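Local coordinates for protein glycerol-3-phosphate dehydrogenase [NAD(P)+] (Coxiella burnetii, PDB 3K96) that probably catalyses the NAD(P)H-dependent reduction of dihydroxyacetone phosphate to sn-glycerol 3-phosphate, the precursor for phospholipid synthesis, at residues Val65-Ala70 and Asn74-Pro79; Val107-Phe112 and Leu308-Gln313; Gly139-His144 and Ala148-Gln153; Arg282-Ala287 and Glu296-Ile301; Asp92-Leu97 and Lys120-Ala125. One frame throughout, in Å; residues are numbered along the deposited sequence.

Contact 1: residues Val65-Ala70 and Asn74-Pro79; sequences VDEMQA and NNRYLP
Asn74 lies beside Met68, and the two side chains run the same way. Met68 SD sits 3.8 Å from Asn74 CG, so the thioether packs against the root of the amide. The Asn74 amide is buried and its polar ends are used. ND2 is bound by Thr42 OG1 and Ala37 O, and OD1 takes a bond from His64 NE2. OD1 also accepts from the backbone N of Tyr77, with Tyr77 N to Asn74 OD1 at 3.2 Å. This is an Asx motif, in the loop between helix 62-71 and strand 87-90 of the Rossmann-type N-terminal domain. The Asn74 side chain is about 7 Å from that of Ser39, a predicted NADPH-binding residue.

Arg76 comes next and reaches back to the helix. Its chain is extended from CG to NE, and it meets Glu67 at about a right angle. The grip is side-on, one nitrogen to each oxygen. Arg76 NE donates to Glu67 OE1 at 2.9 Å, on the syn side but tilted from the carboxylate plane, and this bond is bent. Arg76 NH2 donates to Glu67 OE2 at 2.7 Å. OE2 lies in the guanidinium plane, but the nitrogen stands above the carboxylate plane. The two planes are 59° apart. A water donates to Glu67 OE1 and accepts from Arg76 N. Asp63 and Glu61 form further salt bridges with Arg76, which probably concentrates negative charge around it.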
# COMPACT_ATOMS: atom_id res chain seq x y z
N VAL A 65 14.23 33.59 5.97
CA VAL A 65 15.61 33.62 5.46
C VAL A 65 16.58 34.20 6.50
O VAL A 65 17.70 33.71 6.65
CB VAL A 65 15.72 34.38 4.13
CG1 VAL A 65 17.19 34.50 3.71
CG2 VAL A 65 14.87 33.68 3.05
N ASP A 66 16.13 35.22 7.22
CA ASP A 66 16.95 35.81 8.30
C ASP A 66 17.30 34.74 9.35
O ASP A 66 18.46 34.62 9.79
CB ASP A 66 16.19 36.98 8.95
CG ASP A 66 16.11 38.18 8.03
OD1 ASP A 66 17.07 38.40 7.27
OD2 ASP A 66 15.09 38.91 8.09
N GLU A 67 16.29 33.95 9.72
CA GLU A 67 16.47 32.86 10.67
C GLU A 67 17.52 31.87 10.18
O GLU A 67 18.43 31.51 10.92
CB GLU A 67 15.15 32.14 10.91
CG GLU A 67 14.12 33.00 11.61
CD GLU A 67 12.74 32.36 11.64
OE1 GLU A 67 12.63 31.14 11.36
OE2 GLU A 67 11.77 33.08 11.93
N MET A 68 17.39 31.43 8.93
CA MET A 68 18.35 30.48 8.36
C MET A 68 19.77 31.06 8.20
O MET A 68 20.76 30.38 8.44
CB MET A 68 17.83 29.94 7.01
CG MET A 68 16.60 29.06 7.18
SD MET A 68 15.98 28.28 5.68
CE MET A 68 15.14 29.66 4.89
N GLN A 69 19.86 32.32 7.78
CA GLN A 69 21.18 32.95 7.61
C GLN A 69 21.88 33.06 8.96
O GLN A 69 23.04 32.70 9.08
CB GLN A 69 21.05 34.32 6.93
CG GLN A 69 20.63 34.21 5.46
CD GLN A 69 20.58 35.55 4.74
OE1 GLN A 69 20.57 36.60 5.37
NE2 GLN A 69 20.56 35.52 3.41
N ALA A 70 21.14 33.48 9.98
CA ALA A 70 21.69 33.60 11.32
C ALA A 70 22.05 32.25 11.93
O ALA A 70 23.13 32.09 12.48
CB ALA A 70 20.71 34.33 12.23
N ASN A 74 17.33 25.12 9.31
CA ASN A 74 15.97 25.53 9.05
C ASN A 74 15.16 25.09 10.22
O ASN A 74 14.58 24.00 10.20
CB ASN A 74 15.43 24.90 7.77
CG ASN A 74 14.07 25.43 7.39
OD1 ASN A 74 13.38 26.09 8.19
ND2 ASN A 74 13.66 25.15 6.16
N ASN A 75 15.12 25.92 11.26
CA ASN A 75 14.37 25.58 12.45
C ASN A 75 12.87 25.53 12.26
O ASN A 75 12.22 24.71 12.89
CB ASN A 75 14.75 26.48 13.63
CG ASN A 75 15.97 25.97 14.37
OD1 ASN A 75 16.19 24.77 14.46
ND2 ASN A 75 16.77 26.89 14.91
N ARG A 76 12.31 26.36 11.41
CA ARG A 76 10.88 26.30 11.22
C ARG A 76 10.38 25.01 10.64
O ARG A 76 9.32 24.56 11.03
CB ARG A 76 10.37 27.36 10.26
CG ARG A 76 10.43 28.73 10.76
CD ARG A 76 9.71 29.67 9.83
NE ARG A 76 9.93 31.03 10.28
CZ ARG A 76 9.40 32.10 9.72
NH1 ARG A 76 8.59 31.99 8.67
NH2 ARG A 76 9.68 33.29 10.22
N TYR A 77 11.13 24.43 9.70
CA TYR A 77 10.63 23.25 8.98
C TYR A 77 11.49 22.00 8.99
O TYR A 77 10.99 20.94 8.65
CB TYR A 77 10.27 23.65 7.52
CG TYR A 77 9.22 24.74 7.44
CD1 TYR A 77 7.91 24.49 7.79
CD2 TYR A 77 9.54 26.01 6.99
CE1 TYR A 77 6.95 25.48 7.74
CE2 TYR A 77 8.58 27.01 6.92
CZ TYR A 77 7.29 26.74 7.30
OH TYR A 77 6.31 27.72 7.25
N LEU A 78 12.76 22.09 9.35
CA LEU A 78 13.60 20.90 9.40
C LEU A 78 14.69 21.10 10.45
O LEU A 78 15.89 21.15 10.14
CB LEU A 78 14.22 20.61 8.02
CG LEU A 78 14.77 19.19 7.75
CD1 LEU A 78 13.61 18.20 7.74
CD2 LEU A 78 15.53 19.11 6.41
N PRO A 79 14.27 21.25 11.73
CA PRO A 79 15.23 21.46 12.80
C PRO A 79 16.10 20.24 12.99
O PRO A 79 15.70 19.13 12.62
CB PRO A 79 14.34 21.70 14.03
CG PRO A 79 13.06 21.00 13.72
CD PRO A 79 12.88 21.20 12.22
O HOH W 1 13.98 28.69 10.62

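Contact 2: residues Val107-Phe112 and Leu308-Gln313; sequences VPSFAF and LYNTDQ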
# COMPACT_ATOMS: atom_id res chain seq x y z
N VAL A 107 7.42 24.38 -3.62
CA VAL A 107 6.48 25.13 -2.81
C VAL A 107 5.12 24.38 -2.81
O VAL A 107 4.91 23.46 -3.59
CB VAL A 107 6.32 26.55 -3.35
CG1 VAL A 107 7.68 27.27 -3.31
CG2 VAL A 107 5.77 26.55 -4.76
N PRO A 108 4.22 24.74 -1.91
CA PRO A 108 2.94 24.05 -1.97
C PRO A 108 2.22 24.30 -3.31
O PRO A 108 2.45 25.32 -3.97
CB PRO A 108 2.15 24.67 -0.81
CG PRO A 108 3.17 25.12 0.14
CD PRO A 108 4.30 25.63 -0.74
N SER A 109 1.32 23.40 -3.69
CA SER A 109 0.60 23.53 -4.94
C SER A 109 -0.20 24.84 -5.03
O SER A 109 -0.32 25.42 -6.12
CB SER A 109 -0.30 22.31 -5.17
OG SER A 109 -1.17 22.09 -4.08
N PHE A 110 -0.71 25.31 -3.90
CA PHE A 110 -1.47 26.55 -3.89
C PHE A 110 -0.60 27.78 -4.06
O PHE A 110 -1.13 28.86 -4.20
CB PHE A 110 -2.36 26.68 -2.62
CG PHE A 110 -1.63 26.48 -1.31
CD1 PHE A 110 -0.86 27.50 -0.75
CD2 PHE A 110 -1.74 25.28 -0.60
CE1 PHE A 110 -0.20 27.32 0.48
CE2 PHE A 110 -1.11 25.10 0.61
CZ PHE A 110 -0.31 26.12 1.15
N ALA A 111 0.73 27.63 -4.02
CA ALA A 111 1.62 28.77 -4.25
C ALA A 111 2.41 28.66 -5.57
O ALA A 111 3.15 29.57 -5.95
CB ALA A 111 2.59 28.92 -3.09
N PHE A 112 2.23 27.55 -6.28
CA PHE A 112 2.99 27.31 -7.51
C PHE A 112 2.76 28.40 -8.54
O PHE A 112 3.73 28.98 -9.08
CB PHE A 112 2.62 25.92 -8.07
CG PHE A 112 3.59 25.39 -9.08
CD1 PHE A 112 4.71 24.68 -8.66
CD2 PHE A 112 3.38 25.57 -10.44
CE1 PHE A 112 5.61 24.16 -9.57
CE2 PHE A 112 4.28 25.06 -11.36
CZ PHE A 112 5.40 24.35 -10.92
N LEU A 308 -6.84 19.85 1.24
CA LEU A 308 -8.14 20.49 0.95
C LEU A 308 -8.06 21.18 -0.43
O LEU A 308 -8.94 21.02 -1.26
CB LEU A 308 -8.58 21.49 2.02
CG LEU A 308 -8.90 20.95 3.41
CD1 LEU A 308 -7.62 20.52 4.10
CD2 LEU A 308 -9.57 22.03 4.23
N TYR A 309 -6.99 21.93 -0.65
CA TYR A 309 -6.76 22.58 -1.93
C TYR A 309 -6.68 21.53 -3.03
O TYR A 309 -7.33 21.68 -4.06
CB TYR A 309 -5.47 23.39 -1.87
CG TYR A 309 -5.21 24.25 -3.07
CD1 TYR A 309 -5.87 25.47 -3.23
CD2 TYR A 309 -4.25 23.89 -4.00
CE1 TYR A 309 -5.59 26.29 -4.33
CE2 TYR A 309 -3.97 24.70 -5.10
CZ TYR A 309 -4.64 25.89 -5.26
OH TYR A 309 -4.34 26.68 -6.36
N ASN A 310 -5.91 20.46 -2.82
CA ASN A 310 -5.83 19.40 -3.82
C ASN A 310 -7.24 18.86 -4.14
O ASN A 310 -7.54 18.61 -5.29
CB ASN A 310 -5.03 18.17 -3.35
CG ASN A 310 -3.54 18.42 -3.14
OD1 ASN A 310 -2.88 17.60 -2.48
ND2 ASN A 310 -2.99 19.51 -3.68
N THR A 311 -8.05 18.62 -3.11
CA THR A 311 -9.39 18.06 -3.29
C THR A 311 -10.21 18.98 -4.18
O THR A 311 -10.84 18.54 -5.15
CB THR A 311 -10.14 17.86 -1.94
OG1 THR A 311 -9.40 17.00 -1.08
CG2 THR A 311 -11.52 17.23 -2.15
N ASP A 312 -10.17 20.25 -3.86
CA ASP A 312 -10.95 21.23 -4.64
C ASP A 312 -10.50 21.31 -6.08
O ASP A 312 -11.35 21.35 -6.98
CB ASP A 312 -10.87 22.61 -3.98
CG ASP A 312 -11.57 22.63 -2.63
OD1 ASP A 312 -12.36 21.69 -2.36
OD2 ASP A 312 -11.32 23.59 -1.84
N GLN A 313 -9.19 21.27 -6.33
CA GLN A 313 -8.70 21.40 -7.72
C GLN A 313 -9.00 20.16 -8.54
O GLN A 313 -9.44 20.25 -9.69
CB GLN A 313 -7.19 21.70 -7.76
CG GLN A 313 -6.79 23.00 -7.10
CD GLN A 313 -7.42 24.21 -7.75
OE1 GLN A 313 -7.45 24.33 -8.98
NE2 GLN A 313 -7.91 25.12 -6.94
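Tyr309 meets Phe110 because its CG stands anti to the backbone N, chi1 -172°, which carries the ring out from its helix to the other segment. Phe110 has CG between its own N and carbonyl carbon, chi1 52°. That turn lifts its ring off to one side and leaves CB facing the tyrosine. Phe110 CB then stands over the centre of the Tyr309 ring, 3.4 Å from the centroid and almost on the ring normal, a CH-pi contact. Phe110 CA approaches the same ring, 3.3 Å from Tyr309 CE2. The rings themselves form a T-shaped pair. The edge of Phe110 points to the face of Tyr309, with centroids 5.8 Å apart and planes at 81°.

The other face of the Tyr309 ring is touched by Gln313 CG from its own helix, offset toward the rim. The ring is thus held between Gln313 and Phe110. This packing joins the first turn of helix 109-119, which follows strand 102-105 of the Rossmann-type N-terminal domain, to helix 307-320 of the helical C-terminal domain. Such enzymes bind cofactor and substrate in the cleft between these two parts.

Ser109 OG lies at the edge of the tyrosine ring, 3.6 Å from Tyr309 CD2. The same OG is 3.2 Å from Asn310 ND2. Ser109 N bonds Glu306 OE2, a predicted NADPH-binding residue. Asn310 OD1 has a weak bond with Asn217 ND2. Phe110 also packs against Ala304 and Glu306.

Contact 3: residues Gly139-His144 and Ala148-Gln153; sequences GSRLLH and ATELGQ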
# COMPACT_ATOMS: atom_id res chain seq x y z
N GLY A 139 -6.69 27.00 -10.92
CA GLY A 139 -7.42 26.75 -12.16
C GLY A 139 -7.41 25.28 -12.57
O GLY A 139 -7.74 24.94 -13.72
N SER A 140 -7.07 24.41 -11.63
CA SER A 140 -6.98 22.99 -11.91
C SER A 140 -5.97 22.73 -13.02
O SER A 140 -6.21 21.90 -13.89
CB SER A 140 -8.35 22.43 -12.30
OG SER A 140 -9.26 22.65 -11.25
N ARG A 141 -4.82 23.40 -12.97
CA ARG A 141 -3.82 23.24 -14.01
C ARG A 141 -2.70 22.28 -13.64
O ARG A 141 -2.20 22.30 -12.52
CB ARG A 141 -3.21 24.62 -14.37
CG ARG A 141 -4.25 25.61 -14.88
CD ARG A 141 -3.66 27.01 -15.07
NE ARG A 141 -2.69 27.09 -16.16
CZ ARG A 141 -1.93 28.16 -16.41
NH1 ARG A 141 -2.03 29.24 -15.65
NH2 ARG A 141 -1.08 28.16 -17.43
N LEU A 142 -2.32 21.42 -14.58
CA LEU A 142 -1.20 20.53 -14.37
C LEU A 142 0.03 21.43 -14.27
O LEU A 142 0.11 22.45 -14.93
CB LEU A 142 -1.06 19.50 -15.50
CG LEU A 142 -1.97 18.26 -15.35
CD1 LEU A 142 -3.39 18.62 -15.73
CD2 LEU A 142 -1.47 17.13 -16.18
N LEU A 143 0.96 21.05 -13.41
CA LEU A 143 2.11 21.87 -13.17
C LEU A 143 2.96 22.06 -14.39
O LEU A 143 3.46 23.17 -14.59
CB LEU A 143 2.92 21.32 -12.00
CG LEU A 143 2.14 21.21 -10.66
CD1 LEU A 143 2.91 20.44 -9.62
CD2 LEU A 143 1.74 22.57 -10.14
N HIS A 144 3.14 21.04 -15.23
CA HIS A 144 3.98 21.21 -16.43
C HIS A 144 3.33 22.18 -17.40
O HIS A 144 4.02 22.88 -18.17
CB HIS A 144 4.28 19.89 -17.13
CG HIS A 144 3.14 19.37 -17.94
ND1 HIS A 144 2.28 18.41 -17.47
CD2 HIS A 144 2.70 19.71 -19.18
CE1 HIS A 144 1.36 18.17 -18.39
NE2 HIS A 144 1.59 18.94 -19.43
N ALA A 148 5.07 25.36 -18.83
CA ALA A 148 5.20 25.51 -20.28
C ALA A 148 4.45 26.74 -20.83
O ALA A 148 5.02 27.55 -21.57
CB ALA A 148 4.74 24.24 -21.01
N THR A 149 3.18 26.89 -20.45
CA THR A 149 2.38 28.02 -20.90
C THR A 149 2.91 29.38 -20.47
O THR A 149 3.00 30.30 -21.28
CB THR A 149 0.93 27.87 -20.41
OG1 THR A 149 0.38 26.69 -20.97
CG2 THR A 149 0.05 29.08 -20.81
N GLU A 150 3.30 29.51 -19.21
CA GLU A 150 3.76 30.79 -18.70
C GLU A 150 5.23 31.15 -18.95
O GLU A 150 5.53 32.31 -19.13
CB GLU A 150 3.49 30.89 -17.19
CG GLU A 150 2.07 30.59 -16.78
CD GLU A 150 1.02 31.41 -17.51
OE1 GLU A 150 1.36 32.52 -17.96
OE2 GLU A 150 -0.16 30.96 -17.60
N LEU A 151 6.13 30.16 -18.95
CA LEU A 151 7.57 30.42 -19.10
C LEU A 151 8.12 29.94 -20.45
O LEU A 151 9.29 30.16 -20.74
CB LEU A 151 8.34 29.74 -17.96
CG LEU A 151 7.90 30.06 -16.50
CD1 LEU A 151 8.72 29.31 -15.46
CD2 LEU A 151 7.99 31.55 -16.21
N GLY A 152 7.30 29.27 -21.25
CA GLY A 152 7.76 28.76 -22.51
C GLY A 152 8.11 27.29 -22.32
O GLY A 152 8.25 26.80 -21.20
N GLN A 153 8.24 26.60 -23.44
CA GLN A 153 8.54 25.18 -23.47
C GLN A 153 9.99 24.86 -23.14
O GLN A 153 10.75 24.39 -23.98
CB GLN A 153 8.20 24.66 -24.85
CG GLN A 153 6.70 24.69 -25.13
CD GLN A 153 5.93 23.65 -24.29
OE1 GLN A 153 6.53 22.79 -23.62
NE2 GLN A 153 4.62 23.70 -24.36
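Arg141 and Glu150 form a salt bridge in which two nitrogens converge on one oxygen. The guanidinium approaches end-on. NH2 of Arg141 donates to Glu150 OE2 at 3.0 Å, and NH1 of Arg141 donates to the same OE2 at 3.2 Å. Both arrive on the anti side of the carboxylate. OE2 lies close to the guanidinium plane, while the carboxylate is turned 79° against it. Thr149 CB meets the edge of the guanidinium, 3.6 Å from Arg141 NH2.

Both chains are bent where they meet. Arg141 turns at its third torsion, chi3 68°, and Glu150 folds at chi2, -54°, which brings its carboxylate to the guanidinium. The backbone adds an ordinary helical bond, Ala148 N to His144 O at 2.8 Å.

In the next shell, Glu145 is bonded to both sides of the contact, by a salt bridge with Arg141 NE and a bond with Thr149 OG1. The other oxygen of Glu150, OE1, is paired with Lys120. The carboxylate is therefore shared by two cations, which probably keeps it ionised.

Ser140 and Arg141 form a G1 beta bulge just ahead of the helix. Gly152, with positive phi, follows its last turn. The salt bridge runs from the residue before the N-cap, Leu142, to the last turn of helix 143-151. This is the helix of a beta-alpha-beta unit between strands 128-131 and 156-160. Leu143 and Leu151 of that helix pack on strand 128-131 and helix 109-119.

Contact 4: residues Arg282-Ala287 and Glu296-Ile301; sequences RRFGLA and EAQQAI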
# COMPACT_ATOMS: atom_id res chain seq x y z
N ARG A 282 -3.16 13.21 6.54
CA ARG A 282 -3.76 12.08 7.23
C ARG A 282 -4.20 12.48 8.67
O ARG A 282 -5.26 12.06 9.14
CB ARG A 282 -2.77 10.91 7.25
CG ARG A 282 -3.23 9.76 8.10
CD ARG A 282 -2.30 8.54 7.99
NE ARG A 282 -2.46 7.76 9.20
CZ ARG A 282 -3.51 7.01 9.44
NH1 ARG A 282 -4.48 6.91 8.54
NH2 ARG A 282 -3.59 6.35 10.60
N ARG A 283 -3.42 13.32 9.34
CA ARG A 283 -3.78 13.72 10.70
C ARG A 283 -5.02 14.63 10.65
O ARG A 283 -5.88 14.57 11.54
CB ARG A 283 -2.61 14.36 11.42
CG ARG A 283 -1.41 13.40 11.58
CD ARG A 283 -0.46 13.80 12.75
NE ARG A 283 0.01 15.18 12.66
CZ ARG A 283 1.11 15.56 12.01
NH1 ARG A 283 1.85 14.66 11.37
NH2 ARG A 283 1.45 16.84 11.99
N PHE A 284 -5.10 15.44 9.60
CA PHE A 284 -6.27 16.25 9.38
C PHE A 284 -7.47 15.32 9.24
O PHE A 284 -8.48 15.53 9.87
CB PHE A 284 -6.12 17.12 8.12
CG PHE A 284 -7.40 17.83 7.70
CD1 PHE A 284 -7.86 18.94 8.38
CD2 PHE A 284 -8.12 17.39 6.60
CE1 PHE A 284 -9.03 19.60 7.97
CE2 PHE A 284 -9.28 18.03 6.19
CZ PHE A 284 -9.72 19.14 6.87
N GLY A 285 -7.37 14.31 8.39
CA GLY A 285 -8.46 13.34 8.22
C GLY A 285 -8.84 12.66 9.53
O GLY A 285 -10.01 12.47 9.82
N LEU A 286 -7.84 12.27 10.31
CA LEU A 286 -8.06 11.62 11.60
C LEU A 286 -8.93 12.51 12.46
O LEU A 286 -9.91 12.05 13.06
CB LEU A 286 -6.73 11.35 12.32
CG LEU A 286 -5.97 10.08 11.95
CD1 LEU A 286 -4.50 10.18 12.39
CD2 LEU A 286 -6.63 8.87 12.59
N ALA A 287 -8.58 13.78 12.50
CA ALA A 287 -9.35 14.74 13.27
C ALA A 287 -10.81 14.80 12.78
O ALA A 287 -11.73 14.75 13.59
CB ALA A 287 -8.69 16.11 13.23
N GLU A 296 -11.17 23.99 13.01
CA GLU A 296 -10.40 23.76 14.21
C GLU A 296 -9.28 22.76 13.94
O GLU A 296 -8.18 22.93 14.45
CB GLU A 296 -11.27 23.28 15.38
CG GLU A 296 -10.45 23.09 16.65
CD GLU A 296 -11.28 22.82 17.90
OE1 GLU A 296 -12.49 22.50 17.77
OE2 GLU A 296 -10.67 22.91 19.00
N ALA A 297 -9.55 21.76 13.09
CA ALA A 297 -8.52 20.74 12.79
C ALA A 297 -7.30 21.36 12.13
O ALA A 297 -6.17 20.97 12.42
CB ALA A 297 -9.08 19.63 11.93
N GLN A 298 -7.53 22.29 11.21
CA GLN A 298 -6.41 22.93 10.55
C GLN A 298 -5.71 23.92 11.49
O GLN A 298 -4.50 24.06 11.43
CB GLN A 298 -6.87 23.65 9.29
CG GLN A 298 -7.23 22.71 8.16
CD GLN A 298 -7.88 23.45 7.02
OE1 GLN A 298 -7.19 23.94 6.13
NE2 GLN A 298 -9.20 23.65 7.11
N GLN A 299 -6.47 24.61 12.34
CA GLN A 299 -5.83 25.54 13.29
C GLN A 299 -4.92 24.80 14.24
O GLN A 299 -3.83 25.27 14.56
CB GLN A 299 -6.86 26.32 14.08
CG GLN A 299 -7.62 27.31 13.25
CD GLN A 299 -8.78 27.91 14.01
OE1 GLN A 299 -9.50 27.22 14.75
NE2 GLN A 299 -8.97 29.20 13.83
N ALA A 300 -5.38 23.64 14.71
CA ALA A 300 -4.60 22.82 15.61
C ALA A 300 -3.28 22.42 14.94
O ALA A 300 -2.21 22.48 15.55
CB ALA A 300 -5.41 21.58 16.05
N ILE A 301 -3.35 22.00 13.68
CA ILE A 301 -2.14 21.61 12.93
C ILE A 301 -1.19 22.82 12.78
O ILE A 301 0.03 22.67 12.85
CB ILE A 301 -2.50 20.99 11.57
CG1 ILE A 301 -3.19 19.63 11.79
CG2 ILE A 301 -1.23 20.79 10.69
CD1 ILE A 301 -3.75 18.97 10.51
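Two successive helices of the helical C-terminal domain, 280-290 and 294-301, are joined by a short loop and pack at an oblique, roughly antiparallel angle, with Phe284 touching Ala297, Gln298 and Ile301. Their local axes come within 9.5 Å, and their directions differ by 136°. CG of Phe284 stands opposite the backbone N, chi1 170°, and this swings the ring toward the second helix. Phe284 CD1 lies 3.8 Å from Ala297 CB. Phe284 CE1 meets Gln298 CG at 3.6 Å. Both partners approach the ring obliquely.

Gln298 is extended beyond CG, so its aliphatic part runs past the ring and its amide lies farther on. The amide plane is turned 75° from the ring plane. NE2 is bonded to Lys294 O, one turn back in its own helix, which helps hold the amide.

The backbones come closest at Phe284 and Ala297, where the CA atoms are 6.1 Å apart. The small alanine is consistent with this close approach. Ala287 CB and Ala297 CB touch methyl to methyl at 3.8 Å, and Val292, in the connecting loop, packs on both. One turn on from Ala297, Ile301 reaches across with its terminal methyl, and Ile301 CD1 lies 3.8 Å from Phe284 CB. No hydrogen bond crosses between the segments.

The Phe284 ring is buried further by Ile305, by Leu308 of helix 307-320 and by Ile221 of helix 206-228. Helix 280-290 begins with Arg280 and Asn281, both predicted to bind sn-glycerol 3-phosphate. The Ile301 side chain is about 4 Å from that of Arg280.

Contact 5: residues Asp92-Leu97 and Lys120-Ala125; sequences DLKASL and KPLIDA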
# COMPACT_ATOMS: atom_id res chain seq x y z
N ASP A 92 15.90 36.94 -1.78
CA ASP A 92 15.58 37.63 -3.03
C ASP A 92 15.54 36.64 -4.20
O ASP A 92 16.53 35.99 -4.51
CB ASP A 92 16.60 38.74 -3.33
CG ASP A 92 16.28 39.51 -4.63
OD1 ASP A 92 15.11 39.93 -4.82
OD2 ASP A 92 17.20 39.70 -5.45
N LEU A 93 14.40 36.57 -4.87
CA LEU A 93 14.23 35.63 -5.96
C LEU A 93 15.20 35.92 -7.07
O LEU A 93 15.91 35.03 -7.53
CB LEU A 93 12.80 35.69 -6.50
CG LEU A 93 12.47 34.61 -7.52
CD1 LEU A 93 12.64 33.23 -6.87
CD2 LEU A 93 11.06 34.80 -8.03
N LYS A 94 15.24 37.17 -7.50
CA LYS A 94 16.14 37.58 -8.58
C LYS A 94 17.58 37.20 -8.25
O LYS A 94 18.27 36.59 -9.07
CB LYS A 94 16.03 39.09 -8.83
CG LYS A 94 16.89 39.61 -10.02
CD LYS A 94 16.67 41.11 -10.21
CE LYS A 94 17.62 41.72 -11.24
NZ LYS A 94 17.41 41.17 -12.60
N ALA A 95 18.03 37.55 -7.04
CA ALA A 95 19.40 37.26 -6.61
C ALA A 95 19.66 35.76 -6.58
O ALA A 95 20.73 35.30 -6.91
CB ALA A 95 19.64 37.85 -5.25
N SER A 96 18.66 34.99 -6.17
CA SER A 96 18.86 33.54 -6.07
C SER A 96 19.04 32.91 -7.46
O SER A 96 19.77 31.92 -7.61
CB SER A 96 17.71 32.88 -5.30
OG SER A 96 16.50 32.92 -6.04
N LEU A 97 18.41 33.50 -8.47
CA LEU A 97 18.49 32.98 -9.83
C LEU A 97 19.59 33.62 -10.69
O LEU A 97 19.83 33.19 -11.80
CB LEU A 97 17.13 33.12 -10.53
CG LEU A 97 15.98 32.35 -9.86
CD1 LEU A 97 14.75 32.50 -10.69
CD2 LEU A 97 16.31 30.87 -9.66
N LYS A 120 8.69 34.99 -14.29
CA LYS A 120 8.66 35.42 -15.70
C LYS A 120 9.80 36.34 -16.15
O LYS A 120 10.40 36.08 -17.17
CB LYS A 120 7.31 36.00 -16.12
CG LYS A 120 6.24 34.92 -16.24
CD LYS A 120 4.89 35.46 -16.62
CE LYS A 120 3.90 34.34 -16.83
NZ LYS A 120 2.61 34.87 -17.32
N PRO A 121 10.11 37.39 -15.38
CA PRO A 121 11.18 38.28 -15.82
C PRO A 121 12.56 37.73 -15.57
O PRO A 121 13.53 38.40 -15.89
CB PRO A 121 11.00 39.53 -14.94
CG PRO A 121 9.68 39.36 -14.27
CD PRO A 121 9.39 37.92 -14.22
N LEU A 122 12.66 36.52 -15.01
CA LEU A 122 13.94 35.97 -14.65
C LEU A 122 14.38 34.78 -15.49
O LEU A 122 15.48 34.28 -15.32
CB LEU A 122 13.91 35.57 -13.16
CG LEU A 122 13.45 36.67 -12.20
CD1 LEU A 122 13.34 36.11 -10.78
CD2 LEU A 122 14.38 37.90 -12.21
N ILE A 123 13.55 34.34 -16.41
CA ILE A 123 13.91 33.19 -17.24
C ILE A 123 14.93 33.56 -18.32
O ILE A 123 14.87 34.65 -18.88
CB ILE A 123 12.66 32.58 -17.92
CG1 ILE A 123 11.64 32.13 -16.85
CG2 ILE A 123 13.02 31.41 -18.79
CD1 ILE A 123 12.26 31.32 -15.73
N ASP A 124 15.86 32.65 -18.62
CA ASP A 124 16.80 32.92 -19.71
C ASP A 124 16.75 31.78 -20.73
O ASP A 124 16.00 30.80 -20.59
CB ASP A 124 18.23 33.25 -19.24
CG ASP A 124 19.06 32.03 -18.92
OD1 ASP A 124 18.55 30.88 -18.93
OD2 ASP A 124 20.27 32.23 -18.68
N ALA A 125 17.56 31.94 -21.77
CA ALA A 125 17.59 31.03 -22.89
C ALA A 125 17.83 29.57 -22.56
O ALA A 125 17.33 28.72 -23.26
CB ALA A 125 18.63 31.54 -23.94
O HOH W 2 17.60 34.61 -13.93
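Leu122 is the side chain that meets helix 93-97, with its CB and both methyls. Its CB lies 4.0 Å from Leu97 CD1. CG stands anti to the carbonyl carbon, chi1 -53°, and from there the two methyls part to different residues. CD1 goes to the leucines. Leu122 CD1 is 3.7 Å from Leu93 CG, and Leu93 CD2 is close behind. Leu97 CD1 also meets Leu122 CD1, at 3.9 Å. The other methyl, Leu122 CD2, rests on the aliphatic root of a lysine, 3.7 Å from Lys94 CG. Lys94 is extended as far as CE and crosses the leucine at about a right angle.

The helix that receives Leu122 is short and capped. Asp92 is its N-cap, with OD2 accepting from Ala95 N at 2.8 Å from above the carboxylate plane. Ser96 OG donates to Leu93 O, which also accepts from Leu97 N. A water sits 2.6 Å from Leu122 O, and its link to Leu97 O is weak.

The contact is remote from the predicted cofactor and substrate residues, in the Rossmann-type N-terminal domain. It joins the short helix between strands 87-90 and 102-105 to the loop that leads from helix 109-119 into strand 128-131. Leu93 and Leu97 also pack on strand 32-35, while Lys120 and Ile123 of the loop touch Leu151 of helix 143-151.

Contacts 1, 5 and 3 follow in that order within the N-terminal, nucleotide-binding part, around its central beta-sheet. Contact 4 belongs to the C-terminal, helical part. Contact 2 bridges the two, its segments 196 residues apart in sequence, and contacts 3 and 4 both fall between them. Contact 5 alternates with contact 2 along the chain. Contact 2 touches both contacts it encloses: Gln313 probably bonds to Ser140 of contact 3, and Leu308 packs on Gln298 of contact 4. Contacts 3 and 5, centres 17 Å apart, also touch, through Leu151 and Ile123. Contacts 4 and 5 lie farthest apart, centres 36 Å from each other. Contact 2 thus ties the two domains together near predicted cofactor and substrate residues.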